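Local coordinates for Peptide/nickel transport system substrate-binding protein (Listeria monocytogenes serotype 1/2a, PDB 5KZT) that binds a peptide and probably hands it to a membrane transporter for uptake into the cell, at residues A300-S305 / L344-K349; A318-P323 / K338-H343; D29-D34 / P107-T112; S382-Q387 / V399-V404. All blocks are in the same frame, centred on the assembly; numbering follows the deposited sequence.

Interaction 1 (A300-S305 / L344-K349); sequences AIDKQS and LEYDVK
Y346 and D302 carry the packing. The backbone of D302 crosses one face of the tyrosine ring, with D302 CA only 3.5 Å from the centroid of the Y346 ring and almost on its normal, a CH-pi contact. With CG anti to the backbone N (chi1 -170°), the D302 carboxylate continues over the CE2 side of the same ring, stacked and nearly parallel to it. D302 CB sits 3.6 Å from Y346 CZ. I301 O comes at the ring obliquely, 3.2 Å from Y346 CD1, while A300 C lies at the edge. A flat aromatic ring suits this place because its face can take the CA-H of D302 while the backbone of A300 and I301 packs around it.

A single hydrogen bond joins the segments: K303 NZ donates to L344 O over 3.2 Å, tilted from the carbonyl plane. The extended lysine chain buries its ammonium, which is also bonded to P493 O and A318 O, so three backbone carbonyls grip it; L344 O in turn takes a second bond from Q492 NE2.

Capping forms the third group. D302 OD1 accepts from S305 N at 3.2 Å, the N-H pointing almost straight at it (170°) but from above the carboxylate plane. Q389 OE1 receives D302 N, and D347 OD1 takes E350 N. One carboxylate therefore both stacks on the tyrosine and caps a helix. The contact brings together the N-termini of helices 303-311 and 348-362, each with an aspartate N-cap, D302 and D347, and the ring of Y346 packs against the first of these caps.

Interaction 2 (A318-P323 / K338-H343); sequences ANNLVP and KESGKH
The H343 imidazole meets residues 318-323 with its edge: N319 O and N320 ND2 both lie close to its plane, and N320 ND2 is 3.7 Å from H343 CD2. The carboxamide of N320 stands almost perpendicular to the ring, the two planes 87° apart, and its nitrogen lies at the imidazole rim. That same ND2 donates to G341 O at 2.8 Å, coming in tilted from the carbonyl plane, and also bonds E481 OE2. An asparagine fits because its short side chain, with CG lying beside the backbone N (chi1 -60°), brings an amide donor to a carbonyl at the helix exit.

Backbone joins backbone next to it: H343 N donates to N319 O over 2.9 Å, in the carbonyl plane. Within 338-343, H343 NE2 donates to S340 OG at 2.9 Å, with the serine oxygen in the plane of the ring; S340 OG also bonds E481 OE2, and H343 ND1 pairs with T486 OG1. The imidazole is thus held at both nitrogens, which fixes its rotation. Aliphatic contact is modest: N319 CB lies 3.9 Å from K342 CB. N319 CB also lies 3.6 Å from the carbonyl oxygen H343 O.

E481 on helix 471-487 takes bonds from the N320 amide and from V322 N as well as meeting S340, so one carboxylate ties both segments to that helix. G341, the first residue past helix 336-340 and at a positive phi of 72°, turns the chain into an extended run: a glycine-terminated helix C-terminus whose exit is pinned to a neighbouring loop.

Interaction 3 (D29-D34 / P107-T112); sequences DSTKAD and PNTAAT
D34 and T112 meet through a hydroxyl, and the aspartate can be followed outward. Its CB is 3.3 Å from T112 OG1, and CG lies at a similar separation from that oxygen. At the tip, OD2 accepts the hydrogen bond from T112 OG1 at 2.7 Å, on the anti side of the carboxylate and somewhat out of its plane. D34 CG sits between the backbone N and the carbonyl carbon (chi1 64°), which swings the carboxylate across to the threonine. OD2 has a second donor in Q445 NE2. Aspartate and threonine suit each other here: the carboxylate accepts from a hydroxyl that can still accept from a water.

The backbone of D34 hydrogen-bonds the bound peptide, so this loop lines the binding site of a family 5 solute-binding protein. The turn leading to it is shaped by D29, whose OD1 accepts from T31 N at 2.9 Å, an Asx turn, and from K32 N; D29 OD2 forms a salt bridge with R103.

Aliphatic carbons meet farther along: T31 CG2 touches A111 CB at 4.0 Å and T109 CG2 at 4.2 Å, while K32 CE lies 3.8 Å from T109 CG2. T109 OG1 meanwhile bonds R103 O. Two waters complete the seam; one donates to K32 O at 2.7 Å and accepts from T112 N, and the other donates to T31 O and T112 OG1.

Interaction 4 (S382-Q387 / V399-V404); sequences SSEFIQ and VKLKNV
The helical segment 382-387 and the strand segment 399-404 run nearly antiparallel, 171° apart, with their axes 9.2 Å from each other at closest approach. S383 and Q387, one helical turn apart, face the strand, and V399, L401 and N403 face the helix.

L401 lies in the middle. Its CD2 lies 3.7 Å from S383 O and 3.9 Å from S383 CB, while CD1 reaches E384 CG at 4.0 Å and also packs beside the Q387 carboxamide. The branched end of leucine suits this spot because its two methyls spread over S383, E384 and Q387.

Polar bonds flank it at both ends. At one end, Q387 starts with CG anti to its own nitrogen (chi1 172°) and runs extended, so that NE2 reaches V399 O at 2.9 Å. It arrives nearly straight on to the carbonyl, whose oxygen lies in the plane of the amide, and Q387 CG packs against V399 CB at 4.4 Å. At the other end, N403 ND2 donates to S383 OG over 3.2 Å and also to D374 O at the end of strand 367-374. A serine suits the place because its short side chain carries a hydroxyl that can accept the amide N-H.

V399 further packs on F371 of the neighbouring strand 367-374 and on F420 of strand 420-425, the next one beyond it. This is the return leg of a beta-alpha-beta crossover: strands 367-374 and 397-404 pair in parallel, and helix 377-393, which connects them, packs antiparallel to the strand that follows it.

How the interactions relate
From the N terminus, interaction 3 comes first, closing a long loop between residues 29 and 112 beside the bound peptide. The chain then passes through further strands and helices, including the long strand 264-277, before interaction 1 opens at 300. Interaction 2 is nested within that loop: 318-323 meets 338-343, and the chain runs straight on into 344-349, which closes interaction 1. Interaction 4 follows in series, and no loops cross. Interactions 1 and 2 touch where K303 NZ reaches A318 O and packs by N319; interactions 1 and 4 touch where F385 and I386 pack on S305 and I301. Helices 303-311 and 377-393 are thereby joined, whereas interaction 3 lies about 37 Å, centre to centre, from interaction 1, on the opposite side of the chain's centre.

Interaction 1 (A300-S305 / L344-K349)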
loop_
_atom_site.group_PDB
_atom_site.type_symbol
_atom_site.label_atom_id
_atom_site.label_comp_id
_atom_site.label_asym_id
_atom_site.label_seq_id
_atom_site.Cartn_x
_atom_site.Cartn_y
_atom_site.Cartn_z
ATOM N N ALA A 300 13.404 -22.361 -1.477
ATOM C CA ALA A 300 13.176 -23.427 -0.506
ATOM C C ALA A 300 11.795 -23.358 0.148
ATOM O O ALA A 300 11.543 -24.114 1.088
ATOM C CB ALA A 300 14.265 -23.408 0.559
ATOM N N ILE A 301 10.904 -22.490 -0.340
ATOM C CA ILE A 301 9.575 -22.320 0.258
ATOM C C ILE A 301 8.495 -22.863 -0.682
ATOM O O ILE A 301 8.273 -22.344 -1.779
ATOM C CB ILE A 301 9.297 -20.861 0.650
ATOM C CG1 ILE A 301 10.340 -20.393 1.678
ATOM C CG2 ILE A 301 7.897 -20.703 1.246
ATOM C CD1 ILE A 301 10.394 -18.892 1.917
ATOM N N ASP A 302 7.819 -23.916 -0.236
ATOM C CA ASP A 302 6.708 -24.494 -0.979
ATOM C C ASP A 302 5.547 -23.503 -0.987
ATOM O O ASP A 302 4.712 -23.495 -0.071
ATOM C CB ASP A 302 6.284 -25.839 -0.368
ATOM C CG ASP A 302 5.290 -26.595 -1.240
ATOM O OD1 ASP A 302 4.686 -25.993 -2.154
ATOM O OD2 ASP A 302 5.120 -27.804 -1.022
ATOM N N LYS A 303 5.485 -22.684 -2.033
ATOM C CA LYS A 303 4.490 -21.588 -2.104
ATOM C C LYS A 303 3.061 -22.138 -2.173
ATOM O O LYS A 303 2.139 -21.563 -1.588
ATOM C CB LYS A 303 4.712 -20.678 -3.311
ATOM C CG LYS A 303 6.138 -20.196 -3.511
ATOM C CD LYS A 303 6.223 -19.142 -4.590
ATOM C CE LYS A 303 7.671 -18.887 -4.970
ATOM N NZ LYS A 303 7.812 -17.749 -5.911
ATOM N N GLN A 304 2.881 -23.243 -2.891
ATOM C CA GLN A 304 1.554 -23.839 -3.039
ATOM C C GLN A 304 1.033 -24.293 -1.689
ATOM O O GLN A 304 -0.102 -23.975 -1.316
ATOM C CB GLN A 304 1.574 -25.003 -4.038
ATOM C CG GLN A 304 0.195 -25.555 -4.405
ATOM C CD GLN A 304 -0.621 -24.519 -5.140
ATOM O OE1 GLN A 304 -0.212 -24.061 -6.209
ATOM N NE2 GLN A 304 -1.765 -24.116 -4.565
ATOM N N SER A 305 1.875 -25.011 -0.947
ATOM C CA SER A 305 1.509 -25.519 0.367
ATOM C C SER A 305 1.226 -24.370 1.324
ATOM O O SER A 305 0.250 -24.422 2.071
ATOM C CB SER A 305 2.615 -26.409 0.932
ATOM O OG SER A 305 2.244 -26.900 2.193
ATOM N N LEU A 344 11.803 -17.599 -10.234
ATOM C CA LEU A 344 12.117 -18.150 -8.903
ATOM C C LEU A 344 11.033 -19.109 -8.380
ATOM O O LEU A 344 10.440 -18.906 -7.309
ATOM C CB LEU A 344 12.353 -17.023 -7.884
ATOM C CG LEU A 344 13.421 -15.980 -8.254
ATOM C CD1 LEU A 344 13.353 -14.808 -7.269
ATOM C CD2 LEU A 344 14.814 -16.568 -8.305
ATOM N N GLU A 345 10.786 -20.145 -9.169
ATOM C CA GLU A 345 9.839 -21.192 -8.812
ATOM C C GLU A 345 10.398 -22.102 -7.726
ATOM O O GLU A 345 11.579 -22.439 -7.736
ATOM C CB GLU A 345 9.453 -22.010 -10.047
ATOM C CG GLU A 345 8.681 -21.192 -11.076
ATOM C CD GLU A 345 8.260 -22.007 -12.287
ATOM O OE1 GLU A 345 7.300 -22.784 -12.180
ATOM O OE2 GLU A 345 8.876 -21.848 -13.355
ATOM N N TYR A 346 9.534 -22.500 -6.802
ATOM C CA TYR A 346 9.877 -23.471 -5.764
ATOM C C TYR A 346 10.612 -24.691 -6.303
ATOM O O TYR A 346 10.110 -25.375 -7.196
ATOM C CB TYR A 346 8.608 -23.923 -5.066
ATOM C CG TYR A 346 8.769 -25.090 -4.109
ATOM C CD1 TYR A 346 9.564 -24.980 -2.966
ATOM C CD2 TYR A 346 8.106 -26.298 -4.337
ATOM C CE1 TYR A 346 9.695 -26.036 -2.081
ATOM C CE2 TYR A 346 8.227 -27.353 -3.454
ATOM C CZ TYR A 346 9.017 -27.223 -2.338
ATOM O OH TYR A 346 9.119 -28.276 -1.475
ATOM N N ASP A 347 11.787 -24.955 -5.737
ATOM C CA ASP A 347 12.670 -26.045 -6.181
ATOM C C ASP A 347 13.679 -26.352 -5.067
ATOM O O ASP A 347 14.684 -25.655 -4.934
ATOM C CB ASP A 347 13.389 -25.630 -7.482
ATOM C CG ASP A 347 14.138 -26.774 -8.160
ATOM O OD1 ASP A 347 14.831 -27.575 -7.486
ATOM O OD2 ASP A 347 14.048 -26.853 -9.405
ATOM N N VAL A 348 13.419 -27.390 -4.273
ATOM C CA VAL A 348 14.290 -27.707 -3.137
ATOM C C VAL A 348 15.726 -28.029 -3.606
ATOM O O VAL A 348 16.697 -27.550 -3.001
ATOM C CB VAL A 348 13.723 -28.837 -2.239
ATOM C CG1 VAL A 348 14.698 -29.184 -1.114
ATOM C CG2 VAL A 348 12.374 -28.430 -1.638
ATOM N N LYS A 349 15.856 -28.786 -4.693
ATOM C CA LYS A 349 17.187 -29.161 -5.193
ATOM C C LYS A 349 18.000 -27.948 -5.656
ATOM O O LYS A 349 19.169 -27.797 -5.265
ATOM C CB LYS A 349 17.108 -30.215 -6.297
ATOM C CG LYS A 349 16.880 -31.616 -5.740
ATOM C CD LYS A 349 16.985 -32.693 -6.805
ATOM C CE LYS A 349 16.325 -33.979 -6.334
ATOM N NZ LYS A 349 16.354 -35.027 -7.392
#

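Interaction 2 (A318-P323 / K338-H343)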
loop_
_atom_site.group_PDB
_atom_site.type_symbol
_atom_site.label_atom_id
_atom_site.label_comp_id
_atom_site.label_asym_id
_atom_site.label_seq_id
_atom_site.Cartn_x
_atom_site.Cartn_y
_atom_site.Cartn_z
ATOM N N ALA A 318 2.578 -16.772 -6.037
ATOM C CA ALA A 318 3.072 -15.726 -6.907
ATOM C C ALA A 318 4.470 -16.121 -7.346
ATOM O O ALA A 318 5.291 -16.523 -6.514
ATOM C CB ALA A 318 3.120 -14.410 -6.157
ATOM N N ASN A 319 4.718 -16.021 -8.647
ATOM C CA ASN A 319 6.056 -16.164 -9.235
ATOM C C ASN A 319 6.431 -14.915 -10.038
ATOM O O ASN A 319 7.266 -14.955 -10.963
ATOM C CB ASN A 319 6.078 -17.400 -10.111
ATOM C CG ASN A 319 5.756 -18.659 -9.338
ATOM O OD1 ASN A 319 4.730 -19.295 -9.564
ATOM N ND2 ASN A 319 6.612 -19.020 -8.422
ATOM N N ASN A 320 5.773 -13.810 -9.682
ATOM C CA ASN A 320 5.982 -12.489 -10.232
ATOM C C ASN A 320 5.725 -11.468 -9.125
ATOM O O ASN A 320 4.869 -11.669 -8.241
ATOM C CB ASN A 320 5.005 -12.184 -11.353
ATOM C CG ASN A 320 5.110 -13.151 -12.512
ATOM O OD1 ASN A 320 4.540 -14.237 -12.467
ATOM N ND2 ASN A 320 5.845 -12.760 -13.549
ATOM N N LEU A 321 6.429 -10.352 -9.196
ATOM C CA LEU A 321 6.135 -9.195 -8.368
ATOM C C LEU A 321 4.819 -8.548 -8.776
ATOM O O LEU A 321 3.990 -8.195 -7.919
ATOM C CB LEU A 321 7.263 -8.170 -8.479
ATOM C CG LEU A 321 7.005 -6.844 -7.798
ATOM C CD1 LEU A 321 6.694 -7.042 -6.323
ATOM C CD2 LEU A 321 8.195 -5.918 -8.019
ATOM N N VAL A 322 4.638 -8.374 -10.083
ATOM C CA VAL A 322 3.418 -7.798 -10.632
ATOM C C VAL A 322 2.334 -8.880 -10.576
ATOM O O VAL A 322 2.576 -10.003 -10.979
ATOM C CB VAL A 322 3.624 -7.276 -12.068
ATOM C CG1 VAL A 322 2.298 -6.836 -12.690
ATOM C CG2 VAL A 322 4.653 -6.143 -12.080
ATOM N N PRO A 323 1.163 -8.561 -10.002
ATOM C CA PRO A 323 0.118 -9.565 -9.860
ATOM C C PRO A 323 -0.563 -9.901 -11.192
ATOM O O PRO A 323 -0.640 -9.050 -12.073
ATOM C CB PRO A 323 -0.855 -8.927 -8.868
ATOM C CG PRO A 323 -0.636 -7.473 -9.032
ATOM C CD PRO A 323 0.821 -7.322 -9.287
ATOM N N LYS A 338 2.052 -13.003 -18.081
ATOM C CA LYS A 338 2.228 -13.987 -19.167
ATOM C C LYS A 338 3.475 -13.647 -20.027
ATOM O O LYS A 338 4.262 -14.534 -20.382
ATOM C CB LYS A 338 0.940 -14.064 -20.012
ATOM C CG LYS A 338 0.955 -15.027 -21.190
ATOM C CD LYS A 338 -0.233 -14.808 -22.133
ATOM C CE LYS A 338 -0.231 -15.788 -23.307
ATOM N NZ LYS A 338 0.984 -15.656 -24.155
ATOM N N GLU A 339 3.667 -12.367 -20.329
ATOM C CA GLU A 339 4.847 -11.908 -21.090
ATOM C C GLU A 339 6.139 -12.040 -20.290
ATOM O O GLU A 339 7.173 -12.363 -20.849
ATOM C CB GLU A 339 4.671 -10.463 -21.579
ATOM C CG GLU A 339 3.455 -10.289 -22.474
ATOM C CD GLU A 339 3.303 -8.898 -23.029
ATOM O OE1 GLU A 339 3.766 -7.924 -22.398
ATOM O OE2 GLU A 339 2.702 -8.787 -24.100
ATOM N N SER A 340 6.081 -11.774 -18.988
ATOM C CA SER A 340 7.254 -11.902 -18.121
ATOM C C SER A 340 7.650 -13.355 -17.870
ATOM O O SER A 340 8.834 -13.654 -17.680
ATOM C CB SER A 340 6.993 -11.231 -16.777
ATOM O OG SER A 340 8.206 -11.020 -16.080
ATOM N N GLY A 341 6.651 -14.241 -17.839
ATOM C CA GLY A 341 6.837 -15.618 -17.399
ATOM C C GLY A 341 7.050 -15.751 -15.904
ATOM O O GLY A 341 7.080 -14.747 -15.146
ATOM N N LYS A 342 7.216 -16.993 -15.467
ATOM C CA LYS A 342 7.457 -17.266 -14.054
ATOM C C LYS A 342 8.929 -17.027 -13.710
ATOM O O LYS A 342 9.794 -17.224 -14.546
ATOM C CB LYS A 342 7.040 -18.687 -13.695
ATOM C CG LYS A 342 5.548 -18.918 -13.802
ATOM C CD LYS A 342 5.218 -20.376 -13.537
ATOM C CE LYS A 342 3.722 -20.648 -13.467
ATOM N NZ LYS A 342 2.984 -20.151 -14.668
ATOM N N HIS A 343 9.175 -16.588 -12.476
ATOM C CA HIS A 343 10.511 -16.428 -11.924
ATOM C C HIS A 343 10.614 -17.081 -10.558
ATOM O O HIS A 343 9.629 -17.107 -9.818
ATOM C CB HIS A 343 10.820 -14.942 -11.779
ATOM C CG HIS A 343 10.568 -14.166 -13.017
ATOM N ND1 HIS A 343 11.538 -13.954 -13.971
ATOM C CD2 HIS A 343 9.443 -13.576 -13.481
ATOM C CE1 HIS A 343 11.021 -13.256 -14.966
ATOM N NE2 HIS A 343 9.750 -13.021 -14.698
#

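Interaction 3 (D29-D34 / P107-T112)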
loop_
_atom_site.group_PDB
_atom_site.type_symbol
_atom_site.label_atom_id
_atom_site.label_comp_id
_atom_site.label_asym_id
_atom_site.label_seq_id
_atom_site.Cartn_x
_atom_site.Cartn_y
_atom_site.Cartn_z
ATOM N N ASP A 29 -1.086 10.860 8.576
ATOM C CA ASP A 29 -0.616 12.068 7.908
ATOM C C ASP A 29 -0.714 11.783 6.416
ATOM O O ASP A 29 -0.007 10.913 5.926
ATOM C CB ASP A 29 0.837 12.349 8.355
ATOM C CG ASP A 29 1.416 13.646 7.761
ATOM O OD1 ASP A 29 1.216 13.872 6.552
ATOM O OD2 ASP A 29 2.095 14.416 8.499
ATOM N N SER A 30 -1.577 12.506 5.689
ATOM C CA SER A 30 -1.814 12.185 4.275
ATOM C C SER A 30 -0.557 12.320 3.401
ATOM O O SER A 30 -0.466 11.665 2.370
ATOM C CB SER A 30 -2.966 12.992 3.669
ATOM O OG SER A 30 -2.751 14.385 3.771
ATOM N N THR A 31 0.401 13.149 3.815
ATOM C CA THR A 31 1.661 13.247 3.095
ATOM C C THR A 31 2.595 12.071 3.365
ATOM O O THR A 31 3.228 11.559 2.445
ATOM C CB THR A 31 2.396 14.550 3.436
ATOM O OG1 THR A 31 1.518 15.659 3.227
ATOM C CG2 THR A 31 3.626 14.714 2.552
ATOM N N LYS A 32 2.692 11.664 4.629
ATOM C CA LYS A 32 3.714 10.730 5.073
ATOM C C LYS A 32 3.250 9.272 5.077
ATOM O O LYS A 32 4.091 8.372 4.953
ATOM C CB LYS A 32 4.232 11.116 6.461
ATOM C CG LYS A 32 4.895 12.474 6.530
ATOM C CD LYS A 32 5.447 12.727 7.923
ATOM C CE LYS A 32 6.018 14.115 8.011
ATOM N NZ LYS A 32 6.477 14.412 9.383
ATOM N N ALA A 33 1.944 9.034 5.245
ATOM C CA ALA A 33 1.392 7.679 5.273
ATOM C C ALA A 33 1.724 6.919 3.991
ATOM O O ALA A 33 1.580 7.449 2.879
ATOM C CB ALA A 33 -0.120 7.702 5.477
ATOM N N ASP A 34 2.178 5.682 4.159
ATOM C CA ASP A 34 2.449 4.799 3.022
ATOM C C ASP A 34 1.929 3.375 3.195
ATOM O O ASP A 34 2.300 2.487 2.431
ATOM C CB ASP A 34 3.954 4.766 2.712
ATOM C CG ASP A 34 4.794 4.178 3.834
ATOM O OD1 ASP A 34 4.275 3.534 4.781
ATOM O OD2 ASP A 34 6.033 4.370 3.744
ATOM N N PRO A 107 12.586 17.935 1.103
ATOM C CA PRO A 107 13.436 16.974 1.824
ATOM C C PRO A 107 13.263 16.926 3.346
ATOM O O PRO A 107 13.338 15.842 3.949
ATOM C CB PRO A 107 14.849 17.402 1.443
ATOM C CG PRO A 107 14.684 18.011 0.100
ATOM C CD PRO A 107 13.371 18.739 0.150
ATOM N N ASN A 108 13.022 18.081 3.957
ATOM C CA ASN A 108 12.724 18.157 5.405
ATOM C C ASN A 108 11.612 17.181 5.842
ATOM O O ASN A 108 11.661 16.597 6.921
ATOM C CB ASN A 108 12.349 19.618 5.745
ATOM C CG ASN A 108 12.619 20.001 7.184
ATOM O OD1 ASN A 108 11.741 20.545 7.855
ATOM N ND2 ASN A 108 13.826 19.774 7.650
ATOM N N THR A 109 10.612 16.990 4.992
ATOM C CA THR A 109 9.513 16.105 5.296
ATOM C C THR A 109 9.889 14.631 5.233
ATOM O O THR A 109 9.314 13.826 5.955
ATOM C CB THR A 109 8.366 16.343 4.295
ATOM O OG1 THR A 109 8.082 17.743 4.243
ATOM C CG2 THR A 109 7.105 15.585 4.690
ATOM N N ALA A 110 10.808 14.279 4.328
ATOM C CA ALA A 110 11.249 12.894 4.143
ATOM C C ALA A 110 10.061 11.956 3.952
ATOM O O ALA A 110 9.980 10.880 4.576
ATOM C CB ALA A 110 12.102 12.446 5.332
ATOM N N ALA A 111 9.129 12.376 3.106
ATOM C CA ALA A 111 7.930 11.592 2.817
ATOM C C ALA A 111 8.325 10.466 1.896
ATOM O O ALA A 111 8.922 10.720 0.843
ATOM C CB ALA A 111 6.883 12.452 2.149
ATOM N N THR A 112 7.984 9.227 2.259
ATOM C CA THR A 112 8.424 8.092 1.458
ATOM C C THR A 112 7.835 8.105 0.056
ATOM O O THR A 112 8.463 7.566 -0.858
ATOM C CB THR A 112 8.113 6.736 2.107
ATOM O OG1 THR A 112 6.703 6.628 2.342
ATOM C CG2 THR A 112 8.885 6.558 3.404
HETATM O O HOH W 1 4.786 9.250 2.056
HETATM O O HOH W 2 6.756 9.010 4.890
#

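Interaction 4 (S382-Q387 / V399-V404)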
loop_
_atom_site.group_PDB
_atom_site.type_symbol
_atom_site.label_atom_id
_atom_site.label_comp_id
_atom_site.label_asym_id
_atom_site.label_seq_id
_atom_site.Cartn_x
_atom_site.Cartn_y
_atom_site.Cartn_z
ATOM N N SER A 382 2.058 -18.112 9.656
ATOM C CA SER A 382 2.851 -17.905 8.463
ATOM C C SER A 382 4.334 -18.051 8.754
ATOM O O SER A 382 5.028 -18.807 8.081
ATOM C CB SER A 382 2.573 -16.523 7.869
ATOM O OG SER A 382 3.559 -16.155 6.938
ATOM N N SER A 383 4.797 -17.324 9.760
ATOM C CA SER A 383 6.204 -17.358 10.171
ATOM C C SER A 383 6.686 -18.745 10.605
ATOM O O SER A 383 7.801 -19.160 10.247
ATOM C CB SER A 383 6.432 -16.357 11.287
ATOM O OG SER A 383 6.324 -15.037 10.763
ATOM N N GLU A 384 5.864 -19.438 11.381
ATOM C CA GLU A 384 6.183 -20.820 11.804
ATOM C C GLU A 384 6.271 -21.776 10.596
ATOM O O GLU A 384 7.149 -22.643 10.550
ATOM C CB GLU A 384 5.188 -21.321 12.880
ATOM C CG GLU A 384 5.558 -20.871 14.309
ATOM C CD GLU A 384 4.424 -20.932 15.342
ATOM O OE1 GLU A 384 4.725 -21.003 16.555
ATOM O OE2 GLU A 384 3.226 -20.884 14.977
ATOM N N PHE A 385 5.401 -21.589 9.605
ATOM C CA PHE A 385 5.459 -22.361 8.351
ATOM C C PHE A 385 6.755 -22.111 7.572
ATOM O O PHE A 385 7.406 -23.051 7.133
ATOM C CB PHE A 385 4.241 -22.049 7.467
ATOM C CG PHE A 385 4.144 -22.895 6.222
ATOM C CD1 PHE A 385 4.831 -22.537 5.060
ATOM C CD2 PHE A 385 3.327 -24.026 6.193
ATOM C CE1 PHE A 385 4.732 -23.301 3.909
ATOM C CE2 PHE A 385 3.219 -24.788 5.039
ATOM C CZ PHE A 385 3.934 -24.432 3.901
ATOM N N ILE A 386 7.112 -20.840 7.401
ATOM C CA ILE A 386 8.328 -20.476 6.684
ATOM C C ILE A 386 9.574 -20.959 7.435
ATOM O O ILE A 386 10.483 -21.524 6.825
ATOM C CB ILE A 386 8.375 -18.953 6.395
ATOM C CG1 ILE A 386 7.317 -18.614 5.348
ATOM C CG2 ILE A 386 9.731 -18.515 5.865
ATOM C CD1 ILE A 386 6.939 -17.172 5.323
ATOM N N GLN A 387 9.604 -20.757 8.749
ATOM C CA GLN A 387 10.685 -21.301 9.585
ATOM C C GLN A 387 10.847 -22.816 9.335
ATOM O O GLN A 387 11.965 -23.300 9.079
ATOM C CB GLN A 387 10.404 -21.023 11.058
ATOM C CG GLN A 387 11.349 -21.691 12.065
ATOM C CD GLN A 387 10.937 -21.414 13.501
ATOM O OE1 GLN A 387 9.888 -21.871 13.969
ATOM N NE2 GLN A 387 11.772 -20.698 14.216
ATOM N N VAL A 399 16.414 -20.037 11.795
ATOM C CA VAL A 399 15.570 -18.858 11.543
ATOM C C VAL A 399 14.885 -18.467 12.858
ATOM O O VAL A 399 14.071 -19.236 13.376
ATOM C CB VAL A 399 14.531 -19.142 10.449
ATOM C CG1 VAL A 399 13.604 -17.941 10.254
ATOM C CG2 VAL A 399 15.236 -19.501 9.144
ATOM N N LYS A 400 15.263 -17.312 13.419
ATOM C CA LYS A 400 14.603 -16.751 14.617
ATOM C C LYS A 400 13.393 -15.999 14.115
ATOM O O LYS A 400 13.461 -15.354 13.068
ATOM C CB LYS A 400 15.463 -15.733 15.394
ATOM C CG LYS A 400 16.900 -16.103 15.714
ATOM C CD LYS A 400 17.085 -16.719 17.099
ATOM C CE LYS A 400 16.955 -18.239 17.056
ATOM N NZ LYS A 400 17.025 -18.868 18.402
ATOM N N LEU A 401 12.298 -16.063 14.861
ATOM C CA LEU A 401 11.070 -15.370 14.476
ATOM C C LEU A 401 10.831 -14.084 15.265
ATOM O O LEU A 401 10.896 -14.069 16.475
ATOM C CB LEU A 401 9.870 -16.304 14.626
ATOM C CG LEU A 401 9.868 -17.546 13.729
ATOM C CD1 LEU A 401 8.565 -18.304 13.913
ATOM C CD2 LEU A 401 10.096 -17.160 12.272
ATOM N N LYS A 402 10.520 -13.007 14.548
ATOM C CA LYS A 402 10.115 -11.745 15.138
ATOM C C LYS A 402 8.742 -11.432 14.550
ATOM O O LYS A 402 8.563 -11.470 13.330
ATOM C CB LYS A 402 11.144 -10.685 14.768
ATOM C CG LYS A 402 11.013 -9.362 15.470
ATOM C CD LYS A 402 12.253 -8.515 15.204
ATOM C CE LYS A 402 12.249 -7.238 16.013
ATOM N NZ LYS A 402 12.355 -7.485 17.478
ATOM N N ASN A 403 7.766 -11.184 15.416
ATOM C CA ASN A 403 6.377 -10.977 14.996
ATOM C C ASN A 403 5.865 -9.739 15.713
ATOM O O ASN A 403 5.435 -9.814 16.850
ATOM C CB ASN A 403 5.514 -12.214 15.299
ATOM C CG ASN A 403 5.807 -13.372 14.361
ATOM O OD1 ASN A 403 6.665 -14.191 14.633
ATOM N ND2 ASN A 403 5.110 -13.428 13.241
ATOM N N VAL A 404 5.874 -8.609 15.011
ATOM C CA VAL A 404 5.729 -7.298 15.633
ATOM C C VAL A 404 4.517 -6.557 15.066
ATOM O O VAL A 404 3.991 -6.941 14.021
ATOM C CB VAL A 404 7.027 -6.473 15.440
ATOM C CG1 VAL A 404 8.175 -7.090 16.244
ATOM C CG2 VAL A 404 7.407 -6.332 13.965
HETATM O O HOH W 3 8.417 -14.011 11.781
#